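Local coordinates for dicer Related Helicase (Caenorhabditis elegans, PDB 6M6Q), which probably hydrolyses ATP and binds RNA as a RIG-I-like helicase linked to RNA interference, and is represented here by its N-terminal domain, at residues 56-61 with 130-135; 192-197 with 267-272; 198-203 with 211-216. All blocks are in the same frame, centred on the assembly; numbering follows the deposited sequence. Where two conformers were deposited one is given.

Interaction 1 of 3, residues 56-61 with 130-135; sequences ESLFPP and DEKGLR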
loop_
_atom_site.group_PDB
_atom_site.type_symbol
_atom_site.label_atom_id
_atom_site.label_comp_id
_atom_site.label_asym_id
_atom_site.label_seq_id
_atom_site.Cartn_x
_atom_site.Cartn_y
_atom_site.Cartn_z
ATOM N N GLU B 56 13.048 -14.537 13.135
ATOM C CA GLU B 56 13.735 -15.339 12.080
ATOM C C GLU B 56 12.774 -16.390 11.481
ATOM O O GLU B 56 12.936 -16.706 10.286
ATOM C CB GLU B 56 15.040 -15.943 12.608
ATOM C CG GLU B 56 14.864 -16.981 13.700
ATOM C CD GLU B 56 16.164 -17.354 14.408
ATOM O OE1 GLU B 56 16.094 -17.874 15.552
ATOM O OE2 GLU B 56 17.256 -17.112 13.822
ATOM N N SER B 57 11.769 -16.844 12.239
ATOM C CA SER B 57 10.770 -17.867 11.819
ATOM C C SER B 57 9.860 -17.324 10.705
ATOM O O SER B 57 9.230 -18.160 9.986
ATOM C CB SER B 57 9.962 -18.329 12.985
ATOM O OG SER B 57 9.752 -17.267 13.906
ATOM N N LEU B 58 9.796 -15.991 10.552
ATOM C CA LEU B 58 8.849 -15.294 9.638
ATOM C C LEU B 58 9.511 -15.013 8.283
ATOM O O LEU B 58 8.820 -14.484 7.399
ATOM C CB LEU B 58 8.387 -13.993 10.291
ATOM C CG LEU B 58 7.465 -14.156 11.493
ATOM C CD1 LEU B 58 7.568 -12.950 12.396
ATOM C CD2 LEU B 58 6.021 -14.385 11.051
ATOM N N PHE B 59 10.778 -15.372 8.103
ATOM C CA PHE B 59 11.491 -15.199 6.812
ATOM C C PHE B 59 12.111 -16.518 6.396
ATOM O O PHE B 59 12.284 -17.403 7.221
ATOM C CB PHE B 59 12.569 -14.129 6.915
ATOM C CG PHE B 59 12.099 -12.796 7.431
ATOM C CD1 PHE B 59 12.068 -12.536 8.796
ATOM C CD2 PHE B 59 11.715 -11.787 6.557
ATOM C CE1 PHE B 59 11.679 -11.294 9.273
ATOM C CE2 PHE B 59 11.308 -10.555 7.038
ATOM C CZ PHE B 59 11.303 -10.307 8.394
ATOM N N PRO B 60 12.479 -16.677 5.110
ATOM C CA PRO B 60 13.209 -17.853 4.658
ATOM C C PRO B 60 14.572 -17.933 5.317
ATOM O O PRO B 60 15.171 -16.906 5.605
ATOM C CB PRO B 60 13.355 -17.639 3.147
ATOM C CG PRO B 60 12.221 -16.703 2.810
ATOM C CD PRO B 60 12.135 -15.784 4.006
ATOM N N PRO B 61 15.097 -19.155 5.559
ATOM C CA PRO B 61 16.349 -19.344 6.301
ATOM C C PRO B 61 17.492 -18.413 5.861
ATOM O O PRO B 61 17.884 -18.433 4.707
ATOM C CB PRO B 61 16.704 -20.816 6.011
ATOM C CG PRO B 61 15.805 -21.198 4.832
ATOM C CD PRO B 61 14.543 -20.421 5.076
ATOM N N ASP B 130 1.218 -9.813 10.383
ATOM C CA ASP B 130 1.091 -11.263 10.655
ATOM C C ASP B 130 0.784 -11.421 12.141
ATOM O O ASP B 130 1.454 -10.719 12.958
ATOM C CB ASP B 130 2.389 -11.988 10.315
ATOM C CG ASP B 130 2.323 -13.497 10.411
ATOM O OD1 ASP B 130 2.686 -14.027 11.477
ATOM O OD2 ASP B 130 1.971 -14.136 9.395
ATOM N N GLU B 131 -0.201 -12.259 12.491
ATOM C CA GLU B 131 -0.656 -12.445 13.893
ATOM C C GLU B 131 0.543 -12.890 14.746
ATOM O O GLU B 131 0.796 -12.255 15.775
ATOM C CB GLU B 131 -1.806 -13.456 13.976
ATOM C CG GLU B 131 -2.008 -14.028 15.384
ATOM C CD GLU B 131 -3.429 -14.413 15.759
ATOM O OE1 GLU B 131 -4.281 -14.527 14.839
ATOM O OE2 GLU B 131 -3.678 -14.609 16.980
ATOM N N LYS B 132 1.249 -13.935 14.318
ATOM C CA LYS B 132 2.363 -14.553 15.089
ATOM C C LYS B 132 3.434 -13.494 15.330
ATOM O O LYS B 132 4.005 -13.473 16.433
ATOM C CB LYS B 132 2.939 -15.766 14.344
ATOM C CG LYS B 132 1.911 -16.798 13.869
ATOM C CD LYS B 132 2.486 -17.930 13.016
ATOM C CE LYS B 132 2.934 -17.491 11.630
ATOM N NZ LYS B 132 1.791 -17.260 10.710
ATOM N N GLY B 133 3.686 -12.662 14.321
ATOM C CA GLY B 133 4.688 -11.580 14.347
ATOM C C GLY B 133 4.276 -10.412 15.221
ATOM O O GLY B 133 5.148 -9.830 15.848
ATOM N N LEU B 134 2.991 -10.079 15.260
ATOM C CA LEU B 134 2.464 -9.017 16.154
ATOM C C LEU B 134 2.554 -9.472 17.607
ATOM O O LEU B 134 2.848 -8.640 18.462
ATOM C CB LEU B 134 1.029 -8.696 15.771
ATOM C CG LEU B 134 0.865 -7.407 14.987
ATOM C CD1 LEU B 134 -0.458 -7.401 14.258
ATOM C CD2 LEU B 134 0.986 -6.202 15.907
ATOM N N ARG B 135 2.317 -10.750 17.862
ATOM C CA ARG B 135 2.464 -11.359 19.204
ATOM C C ARG B 135 3.878 -11.080 19.698
ATOM O O ARG B 135 4.018 -10.608 20.838
ATOM C CB ARG B 135 2.162 -12.864 19.158
ATOM C CG ARG B 135 0.688 -13.197 18.976
ATOM C CD ARG B 135 -0.058 -13.114 20.278
ATOM N NE ARG B 135 -1.492 -13.256 20.107
ATOM C CZ ARG B 135 -2.389 -12.970 21.043
ATOM N NH1 ARG B 135 -3.675 -13.155 20.800
ATOM N NH2 ARG B 135 -1.998 -12.521 22.230
#

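Interaction 2 of 3, residues 192-197 with 267-272; sequences GAARGM and TMFLAI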
loop_
_atom_site.group_PDB
_atom_site.type_symbol
_atom_site.label_atom_id
_atom_site.label_comp_id
_atom_site.label_asym_id
_atom_site.label_seq_id
_atom_site.Cartn_x
_atom_site.Cartn_y
_atom_site.Cartn_z
ATOM N N GLY B 192 0.334 7.114 6.862
ATOM C CA GLY B 192 1.540 6.916 6.038
ATOM C C GLY B 192 1.701 7.988 4.970
ATOM O O GLY B 192 2.853 8.328 4.663
ATOM N N ALA B 193 0.599 8.462 4.387
ATOM C CA ALA B 193 0.584 9.450 3.279
ATOM C C ALA B 193 0.638 10.881 3.836
ATOM O O ALA B 193 1.126 11.772 3.120
ATOM C CB ALA B 193 -0.635 9.249 2.423
ATOM N N ALA B 194 0.139 11.097 5.050
ATOM C CA ALA B 194 0.009 12.436 5.665
ATOM C C ALA B 194 1.392 13.055 5.901
ATOM O O ALA B 194 2.368 12.302 6.117
ATOM C CB ALA B 194 -0.774 12.347 6.950
ATOM N N ARG B 195 1.437 14.387 5.888
ATOM C CA ARG B 195 2.631 15.207 6.226
ATOM C C ARG B 195 2.310 16.018 7.494
ATOM O O ARG B 195 1.720 17.118 7.365
ATOM C CB ARG B 195 3.018 16.110 5.044
ATOM C CG ARG B 195 3.322 15.372 3.741
ATOM C CD ARG B 195 4.725 14.773 3.661
ATOM N NE ARG B 195 4.705 13.316 3.525
ATOM C CZ ARG B 195 4.671 12.655 2.362
ATOM N NH1 ARG B 195 4.677 13.320 1.218
ATOM N NH2 ARG B 195 4.644 11.332 2.354
ATOM N N GLY B 196 2.662 15.472 8.654
ATOM C CA GLY B 196 2.272 15.955 9.989
ATOM C C GLY B 196 2.581 17.422 10.222
ATOM O O GLY B 196 1.822 18.043 10.969
ATOM N N MET B 197 3.706 17.939 9.720
ATOM C CA MET B 197 4.163 19.312 10.071
ATOM C C MET B 197 3.108 20.342 9.646
ATOM O O MET B 197 2.818 21.254 10.434
ATOM C CB MET B 197 5.496 19.658 9.424
ATOM C CG MET B 197 6.339 20.500 10.320
ATOM S SD MET B 197 7.732 21.170 9.487
ATOM C CE MET B 197 8.786 21.525 10.892
ATOM N N THR B 267 2.810 9.700 15.410
ATOM C CA THR B 267 2.616 9.970 16.851
ATOM C C THR B 267 1.449 10.938 17.032
ATOM O O THR B 267 0.768 10.813 18.050
ATOM C CB THR B 267 3.916 10.445 17.497
ATOM O OG1 THR B 267 4.864 9.397 17.306
ATOM C CG2 THR B 267 3.790 10.732 18.974
ATOM N N MET B 268 1.153 11.770 16.028
ATOM C CA MET B 268 -0.038 12.675 16.037
ATOM C C MET B 268 -1.328 11.845 15.983
ATOM O O MET B 268 -2.225 12.106 16.797
ATOM C CB MET B 268 -0.041 13.653 14.863
ATOM C CG MET B 268 0.896 14.795 15.033
ATOM S SD MET B 268 0.779 15.902 13.630
ATOM C CE MET B 268 -0.471 17.040 14.200
ATOM N N PHE B 269 -1.432 10.891 15.060
ATOM C CA PHE B 269 -2.611 9.995 14.916
ATOM C C PHE B 269 -2.724 9.087 16.145
ATOM O O PHE B 269 -3.845 8.821 16.559
ATOM C CB PHE B 269 -2.524 9.193 13.618
ATOM C CG PHE B 269 -2.849 10.009 12.397
ATOM C CD1 PHE B 269 -1.865 10.751 11.764
ATOM C CD2 PHE B 269 -4.152 10.094 11.927
ATOM C CE1 PHE B 269 -2.165 11.530 10.659
ATOM C CE2 PHE B 269 -4.455 10.886 10.832
ATOM C CZ PHE B 269 -3.459 11.595 10.193
ATOM N N LEU B 270 -1.587 8.693 16.729
ATOM C CA LEU B 270 -1.523 7.893 17.978
ATOM C C LEU B 270 -2.158 8.697 19.107
ATOM O O LEU B 270 -2.971 8.139 19.822
ATOM C CB LEU B 270 -0.061 7.544 18.292
ATOM C CG LEU B 270 0.183 6.508 19.392
ATOM C CD1 LEU B 270 -0.124 5.119 18.900
ATOM C CD2 LEU B 270 1.617 6.545 19.886
ATOM N N ALA B 271 -1.829 9.981 19.207
ATOM C CA ALA B 271 -2.169 10.866 20.347
ATOM C C ALA B 271 -3.665 11.198 20.345
ATOM O O ALA B 271 -4.148 11.603 21.387
ATOM C CB ALA B 271 -1.342 12.123 20.277
ATOM N N ILE B 272 -4.349 11.052 19.197
ATOM C CA ILE B 272 -5.783 11.447 18.953
ATOM C C ILE B 272 -6.698 10.884 20.050
ATOM O O ILE B 272 -7.690 11.543 20.370
ATOM C CB ILE B 272 -6.225 10.968 17.552
ATOM C CG1 ILE B 272 -5.731 11.929 16.474
ATOM C CG2 ILE B 272 -7.738 10.742 17.472
ATOM C CD1 ILE B 272 -6.032 11.480 15.067
#

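Interaction 3 of 3, residues 198-203 with 211-216; sequences IIMKHL and SETTIL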
loop_
_atom_site.group_PDB
_atom_site.type_symbol
_atom_site.label_atom_id
_atom_site.label_comp_id
_atom_site.label_asym_id
_atom_site.label_seq_id
_atom_site.Cartn_x
_atom_site.Cartn_y
_atom_site.Cartn_z
ATOM N N ILE B 198 2.561 20.191 8.449
ATOM C CA ILE B 198 1.551 21.117 7.859
ATOM C C ILE B 198 0.212 20.958 8.615
ATOM O O ILE B 198 -0.479 21.968 8.820
ATOM C CB ILE B 198 1.410 20.861 6.344
ATOM C CG1 ILE B 198 2.770 20.845 5.633
ATOM C CG2 ILE B 198 0.466 21.872 5.712
ATOM C CD1 ILE B 198 2.775 20.070 4.330
ATOM N N ILE B 199 -0.107 19.745 9.077
ATOM C CA ILE B 199 -1.333 19.460 9.879
ATOM C C ILE B 199 -1.189 20.163 11.246
ATOM O O ILE B 199 -2.166 20.790 11.689
ATOM C CB ILE B 199 -1.578 17.939 10.010
ATOM C CG1 ILE B 199 -1.590 17.251 8.641
ATOM C CG2 ILE B 199 -2.858 17.663 10.783
ATOM C CD1 ILE B 199 -1.354 15.757 8.683
ATOM N N MET B 200 -0.006 20.098 11.869
ATOM C CA MET B 200 0.252 20.687 13.215
ATOM C C MET B 200 0.110 22.219 13.125
ATOM O O MET B 200 -0.533 22.803 14.028
ATOM C CB MET B 200 1.647 20.296 13.729
ATOM C CG MET B 200 2.000 20.827 15.127
ATOM S SD MET B 200 1.523 19.717 16.476
ATOM C CE MET B 200 -0.205 20.149 16.643
ATOM N N LYS B 201 0.607 22.828 12.039
ATOM C CA LYS B 201 0.581 24.303 11.809
ATOM C C LYS B 201 -0.874 24.789 11.706
ATOM O O LYS B 201 -1.197 25.811 12.351
ATOM C CB LYS B 201 1.379 24.660 10.549
ATOM C CG LYS B 201 1.282 26.114 10.091
ATOM C CD LYS B 201 2.274 26.498 8.973
ATOM C CE LYS B 201 2.070 25.745 7.663
ATOM N NZ LYS B 201 0.757 26.039 7.025
ATOM N N HIS B 202 -1.716 24.094 10.931
ATOM C CA HIS B 202 -3.117 24.508 10.640
ATOM C C HIS B 202 -4.002 24.276 11.865
ATOM O O HIS B 202 -4.928 25.096 12.078
ATOM C CB HIS B 202 -3.668 23.797 9.402
ATOM C CG HIS B 202 -3.167 24.367 8.117
ATOM N ND1 HIS B 202 -2.454 23.612 7.205
ATOM C CD2 HIS B 202 -3.246 25.611 7.594
ATOM C CE1 HIS B 202 -2.138 24.361 6.166
ATOM N NE2 HIS B 202 -2.618 25.584 6.375
ATOM N N LEU B 203 -3.742 23.219 12.641
ATOM C CA LEU B 203 -4.534 22.915 13.863
ATOM C C LEU B 203 -4.212 23.967 14.929
ATOM O O LEU B 203 -5.120 24.328 15.700
ATOM C CB LEU B 203 -4.232 21.496 14.369
ATOM C CG LEU B 203 -4.856 20.348 13.568
ATOM C CD1 LEU B 203 -4.309 19.014 14.053
ATOM C CD2 LEU B 203 -6.392 20.354 13.640
ATOM N N SER B 211 -7.647 22.734 22.669
ATOM C CA SER B 211 -7.416 21.645 23.665
ATOM C C SER B 211 -6.694 20.473 22.996
ATOM O O SER B 211 -5.834 19.865 23.646
ATOM C CB SER B 211 -8.719 21.180 24.296
ATOM O OG SER B 211 -9.470 22.279 24.788
ATOM N N GLU B 212 -7.070 20.164 21.748
ATOM C CA GLU B 212 -6.572 19.003 20.963
ATOM C C GLU B 212 -5.108 19.239 20.581
ATOM O O GLU B 212 -4.315 18.299 20.703
ATOM C CB GLU B 212 -7.459 18.790 19.730
ATOM C CG GLU B 212 -8.816 18.164 20.048
ATOM C CD GLU B 212 -9.920 19.110 20.515
ATOM O OE1 GLU B 212 -9.866 20.301 20.185
ATOM O OE2 GLU B 212 -10.832 18.640 21.203
ATOM N N THR B 213 -4.764 20.463 20.184
ATOM C CA THR B 213 -3.387 20.871 19.795
ATOM C C THR B 213 -2.450 20.716 21.010
ATOM O O THR B 213 -1.302 20.238 20.817
ATOM C CB THR B 213 -3.374 22.297 19.218
ATOM O OG1 THR B 213 -4.247 22.348 18.087
ATOM C CG2 THR B 213 -1.990 22.754 18.805
ATOM N N THR B 214 -2.923 21.062 22.214
ATOM C CA THR B 214 -2.136 20.971 23.467
ATOM C C THR B 214 -1.751 19.503 23.710
ATOM O O THR B 214 -0.560 19.243 23.960
ATOM C CB THR B 214 -2.892 21.605 24.640
ATOM O OG1 THR B 214 -3.014 23.004 24.378
ATOM C CG2 THR B 214 -2.205 21.394 25.967
ATOM N N ILE B 215 -2.689 18.570 23.544
ATOM C CA ILE B 215 -2.425 17.105 23.712
ATOM C C ILE B 215 -1.434 16.667 22.622
ATOM O O ILE B 215 -0.445 16.015 22.978
ATOM C CB ILE B 215 -3.736 16.276 23.714
ATOM C CG1 ILE B 215 -4.523 16.471 25.015
ATOM C CG2 ILE B 215 -3.466 14.794 23.462
ATOM C CD1 ILE B 215 -6.035 16.360 24.855
ATOM N N LEU B 216 -1.630 17.117 21.369
ATOM C CA LEU B 216 -0.765 16.723 20.219
ATOM C C LEU B 216 0.665 17.179 20.473
ATOM O O LEU B 216 1.554 16.348 20.326
ATOM C CB LEU B 216 -1.306 17.304 18.914
ATOM C CG LEU B 216 -2.534 16.592 18.354
ATOM C CD1 LEU B 216 -3.045 17.289 17.100
ATOM C CD2 LEU B 216 -2.230 15.127 18.073
#

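Interaction 1 of 3, residues 56-61 with 130-135
Leu58 carries this contact, and its two methyl groups divide the work. Leu58 CD1 lies 3.7 Å from Gly133 CA. Leu58 CD2 lies 3.4 Å from Asp130 OD1. Segment 56-61 belongs to the loop between helices 33-42 and 63-72, and the contact ties this loop to the start of helix 131-144. The leucine side chain leaves its short 3-10 turn beside the backbone N, with CG anti to the carbonyl carbon (chi1 -70°), and this aims the fork there.

Asp130 is the N-cap of helix 131-144. Its CG stands anti to the backbone N (chi1 -174°), which turns OD1 over the first turn. There OD1 accepts a weak capping bond from Gly133 N at 3.3 Å. Lys132 curls back over the same carboxylate, and its NZ forms a long salt bridge with Asp130 OD2 at 3.4 Å. Lys132 CE is also 4.4 Å from Leu58 CD2, at the margin of the contact.

Leu58 also touches Val127 of helix 94-127. Lys132 packs on Lys63 of the second subunit.

No hydrogen bond joins the two segments. On the Leu58 side the link is made by its two methyl groups, while the charges are settled within 130-135. The helix start and the lysine would both be expected to favour a charged Asp130, with one leucine methyl lying against its carboxylate.

Interaction 2 of 3, residues 192-197 with 267-272
Ala194 and Gly196 meet Phe269 and Met268 in the all-helical core of the N-terminal domain, which is consistent with a CARD-type helical bundle. The first pair sits at a break in a helical run. Helix 186-193 ends, Ala194 leaves helical geometry, and Arg195 is the N-cap residue of helix 196-204. Helix 262-271 packs against this break.

Two neighbouring side chains of helix 262-271 each take one part of the break. Phe269 points toward Ala194. Its ring stands beside the backbone N, anti to the carbonyl carbon (chi1 -75°), and presents its CE1 corner. Ala194 CB comes to 4.0 Å from Phe269 CE1 and approaches the ring obliquely. Phe293 of helix 288-295 meets the same aromatic ring, with the planes at about 55°. Phe269 therefore links the break to a further helix.

Met268 takes the next position and lies against Gly196. The backbones are nearest here, with Gly196 CA and Met268 CA 7.3 Å apart. Gly196 has no side chain, and the sulfur comes against its main-chain atoms. The methionine runs extended to its sulfur and then bends (chi3 91°), which keeps Met268 CE near the same residue, 4.1 Å from Gly196 O. Met268 also packs on Val220 and Trp260.

No hydrogen bond crosses between the segments. The main chain at the break is held by side chains around it: Asn303 OD1 bonds to Arg195 N, and Thr265 OG1, from the same helix as Met268, bonds to Gly196 N. Within 267-272 the sulfur comes nearest to this glycine, with Met268 SD 3.6 Å from Gly196 O and 3.9 Å from Gly196 CA.

Interaction 3 of 3, residues 198-203 with 211-216
Thr213 OG1 is near two backbone carbonyls: Cys209 O, just before helix 210-221, and Leu203 O. It hydrogen-bonds to Cys209 O, four residues back along the chain. Across the contact Thr213 OG1 lies 3.2 Å from Leu203 O, near the end of helix 196-204. The hydroxyl stands beside its backbone N (chi1 -58°), which directs it back toward Cys209. The same rotation sends CG2 the other way, anti to the backbone N.

That methyl meets Met200. The thioether chain starts anti to its own backbone N (chi1 -179°), and two bends further along carry the CE methyl across to helix 210-221. There Met200 CE lies 3.8 Å from Thr213 CG2 and 3.8 Å from Leu216 CB. The methyl thus touches two residues that follow each other at a spacing of three along one helix face. Met200 and Leu216 run past one another in opposite directions.

Leu203 and Leu216 complete the interface. Their side chains cross at about a right angle and meet through single methyls, with Leu203 CD1 3.7 Å from Leu216 CD1. Leu203 CB also rests against the threonine hydroxyl. Phe293 of helix 288-295 also touches Leu203.

The contact is apolar apart from that hydroxyl and the nearby Leu203 O. The axes of the two short segments approach to 10.4 Å, at 142° between their directions. Two consecutive helices, roughly antiparallel and joined by a short loop, form a helical hairpin, a basic unit of all-helical bundles such as this domain.

Overall arrangement
Interaction 2 lies near the centre of the chain, and interaction 3 is beside it, further out, with centres about 10 Å apart. Both use helix 196-204 and they touch: Met268 and Ala271 of interaction 2 pack on Leu216 of interaction 3, and Met268 also meets Met200. Interaction 3 joins helices adjacent in sequence, whereas interaction 2 spans 69 intervening residues. Interaction 1 lies apart, its centre about 27 Å from that of interaction 2 and about 37 Å from that of interaction 3, and is partly exposed near the second subunit. Interaction 2 is buried and relies on aromatic, sulfur and backbone packing. Interaction 3 is partly buried and mainly apolar. Interaction 1 sets a leucine against a charged helix start.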